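Local coordinates for vanadium-dependent bromoperoxidase (Corallina officinalis, PDB 1QHB), which catalyses the halogenation of organic substrates with bromide and hydrogen peroxide, using a bound vanadate, and binds a calcium ion important for its stability, at residues 356-361 / 580-585. Numbering follows the deposited sequence.
Sequences NLPFQQ and ENFFFN. With CA (calcium ion), chain H.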
loop_
_atom_site.group_PDB
_atom_site.type_symbol
_atom_site.label_atom_id
_atom_site.label_comp_id
_atom_site.label_asym_id
_atom_site.label_seq_id
_atom_site.Cartn_x
_atom_site.Cartn_y
_atom_site.Cartn_z
ATOM N N ASN A 356 -29.534 -13.903 26.647
ATOM C CA ASN A 356 -28.881 -14.009 25.362
ATOM C C ASN A 356 -27.370 -14.240 25.438
ATOM O O ASN A 356 -26.791 -14.416 24.356
ATOM C CB ASN A 356 -29.193 -12.733 24.579
ATOM C CG ASN A 356 -30.687 -12.743 24.345
ATOM O OD1 ASN A 356 -31.209 -13.630 23.676
ATOM N ND2 ASN A 356 -31.379 -11.795 24.903
ATOM N N LEU A 357 -26.782 -14.248 26.633
ATOM C CA LEU A 357 -25.361 -14.500 26.777
ATOM C C LEU A 357 -25.198 -16.007 26.654
ATOM O O LEU A 357 -26.162 -16.739 26.866
ATOM C CB LEU A 357 -24.792 -14.080 28.145
ATOM C CG LEU A 357 -24.852 -12.581 28.449
ATOM C CD1 LEU A 357 -24.286 -12.284 29.823
ATOM C CD2 LEU A 357 -24.093 -11.835 27.353
ATOM N N PRO A 358 -24.014 -16.437 26.319
ATOM C CA PRO A 358 -23.762 -17.851 26.112
ATOM C C PRO A 358 -23.795 -18.577 27.439
ATOM O O PRO A 358 -23.568 -18.022 28.524
ATOM C CB PRO A 358 -22.367 -17.902 25.522
ATOM C CG PRO A 358 -21.860 -16.531 25.427
ATOM C CD PRO A 358 -22.818 -15.597 26.092
ATOM N N PHE A 359 -24.101 -19.853 27.354
ATOM C CA PHE A 359 -24.065 -20.778 28.469
ATOM C C PHE A 359 -24.879 -20.378 29.675
ATOM O O PHE A 359 -24.411 -20.656 30.796
ATOM C CB PHE A 359 -22.603 -21.003 28.904
ATOM C CG PHE A 359 -21.559 -21.198 27.837
ATOM C CD1 PHE A 359 -21.695 -22.136 26.837
ATOM C CD2 PHE A 359 -20.438 -20.369 27.831
ATOM C CE1 PHE A 359 -20.712 -22.321 25.872
ATOM C CE2 PHE A 359 -19.465 -20.514 26.851
ATOM C CZ PHE A 359 -19.584 -21.506 25.883
ATOM N N GLN A 360 -26.080 -19.813 29.564
ATOM C CA GLN A 360 -26.831 -19.508 30.785
ATOM C C GLN A 360 -27.784 -20.627 31.186
ATOM O O GLN A 360 -28.417 -20.497 32.254
ATOM C CB GLN A 360 -27.552 -18.160 30.643
ATOM C CG GLN A 360 -26.648 -16.969 30.323
ATOM C CD GLN A 360 -25.576 -16.809 31.399
ATOM O OE1 GLN A 360 -25.967 -16.803 32.572
ATOM N NE2 GLN A 360 -24.317 -16.723 31.004
ATOM N N GLN A 361 -27.937 -21.716 30.437
ATOM C CA GLN A 361 -28.894 -22.782 30.753
ATOM C C GLN A 361 -28.444 -23.673 31.888
ATOM O O GLN A 361 -27.361 -23.389 32.392
ATOM C CB GLN A 361 -29.068 -23.680 29.524
ATOM C CG GLN A 361 -29.664 -22.993 28.302
ATOM C CD GLN A 361 -29.779 -24.015 27.177
ATOM O OE1 GLN A 361 -28.879 -24.140 26.352
ATOM N NE2 GLN A 361 -30.881 -24.752 27.192
ATOM N N GLU A 580 -17.819 -16.726 20.425
ATOM C CA GLU A 580 -19.149 -17.247 20.674
ATOM C C GLU A 580 -20.236 -16.486 19.922
ATOM O O GLU A 580 -20.132 -15.351 19.476
ATOM C CB GLU A 580 -19.429 -17.244 22.192
ATOM C CG GLU A 580 -18.602 -18.199 23.010
ATOM C CD GLU A 580 -17.241 -17.709 23.414
ATOM O OE1 GLU A 580 -16.815 -16.546 23.309
ATOM O OE2 GLU A 580 -16.481 -18.570 23.937
ATOM N N ASN A 581 -21.411 -17.119 19.858
ATOM C CA ASN A 581 -22.580 -16.520 19.180
ATOM C C ASN A 581 -23.492 -16.007 20.276
ATOM O O ASN A 581 -24.194 -16.751 20.972
ATOM C CB ASN A 581 -23.228 -17.613 18.349
ATOM C CG ASN A 581 -24.627 -17.313 17.885
ATOM O OD1 ASN A 581 -25.044 -16.161 17.771
ATOM N ND2 ASN A 581 -25.403 -18.352 17.601
ATOM N N PHE A 582 -23.535 -14.698 20.447
ATOM C CA PHE A 582 -24.351 -14.110 21.512
ATOM C C PHE A 582 -24.457 -12.606 21.301
ATOM O O PHE A 582 -23.908 -12.012 20.386
ATOM C CB PHE A 582 -23.701 -14.375 22.864
ATOM C CG PHE A 582 -22.549 -13.456 23.210
ATOM C CD1 PHE A 582 -21.275 -13.739 22.731
ATOM C CD2 PHE A 582 -22.752 -12.326 23.998
ATOM C CE1 PHE A 582 -20.210 -12.899 23.051
ATOM C CE2 PHE A 582 -21.686 -11.497 24.306
ATOM C CZ PHE A 582 -20.400 -11.775 23.848
ATOM N N PHE A 583 -25.208 -11.989 22.207
ATOM C CA PHE A 583 -25.305 -10.518 22.132
ATOM C C PHE A 583 -25.833 -10.052 23.474
ATOM O O PHE A 583 -26.404 -10.806 24.253
ATOM C CB PHE A 583 -26.161 -10.069 20.968
ATOM C CG PHE A 583 -27.586 -10.506 21.097
ATOM C CD1 PHE A 583 -27.983 -11.744 20.615
ATOM C CD2 PHE A 583 -28.511 -9.694 21.730
ATOM C CE1 PHE A 583 -29.291 -12.157 20.743
ATOM C CE2 PHE A 583 -29.842 -10.089 21.873
ATOM C CZ PHE A 583 -30.220 -11.314 21.356
ATOM N N PHE A 584 -25.591 -8.788 23.720
ATOM C CA PHE A 584 -26.108 -8.134 24.920
ATOM C C PHE A 584 -27.403 -7.452 24.464
ATOM O O PHE A 584 -27.493 -6.767 23.455
ATOM C CB PHE A 584 -25.144 -7.085 25.431
ATOM C CG PHE A 584 -23.874 -7.582 26.047
ATOM C CD1 PHE A 584 -23.934 -8.078 27.350
ATOM C CD2 PHE A 584 -22.670 -7.551 25.369
ATOM C CE1 PHE A 584 -22.780 -8.510 27.993
ATOM C CE2 PHE A 584 -21.523 -8.034 26.016
ATOM C CZ PHE A 584 -21.598 -8.486 27.312
ATOM N N ASN A 585 -28.432 -7.700 25.243
ATOM C CA ASN A 585 -29.736 -7.075 25.095
ATOM C C ASN A 585 -29.712 -5.829 25.989
ATOM O O ASN A 585 -29.603 -6.061 27.188
ATOM C CB ASN A 585 -30.872 -8.011 25.489
ATOM C CG ASN A 585 -32.214 -7.310 25.338
ATOM O OD1 ASN A 585 -32.939 -7.553 24.382
ATOM N ND2 ASN A 585 -32.513 -6.437 26.288
HETATM CA CA CA H . -24.572 -23.275 32.218
HETATM O O HOH W 1 -26.109 -17.016 23.307
#
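One face of the F583 ring takes the side chain of N356: its CB stands 3.8 Å from the ring centroid, close to the normal, in a CH-pi contact, while the amide lies stacked further out by CZ, its plane only 21° from that of the ring. F582, next in line, meets L357 and P358 obliquely, with P358 CD 3.6 Å from its CB and L357 CD2 3.6 Å from its CD2; at its edge, in plane, comes CE2 of F584. L357 CG stands anti to its own carbonyl carbon (chi1 -64°), and with CD1 extended from CA the other methyl, CD2, is the one turned to the rings, 3.6 Å from CE1 of F584 as well. The pairing illustrates how two irregular segments can be joined without a direct hydrogen bond: apolar packing of F582 and F584 is supplemented by a single water that bridges the backbones, donating to N356 O at 2.9 Å and to N581 O at 3.0 Å. In this mainly helical vanadium haloperoxidase fold, the C-terminal segment between helix 553-574 and strand 585-587 thereby packs against the loop that leads into the calcium site, where Q361 O binds the calcium ion at 2.8 Å, with F359, D363, D366 and Q368 completing the site. Replacing F582 by an alanine would probably open a gap beside P358 and L357 and leave F374 and Y578 without their edge-to-face partner. Beyond the chain, L76 of a second subunit packs on N356, and E87 of a third accepts a hydrogen bond from N581 N and packs on F359 and E580.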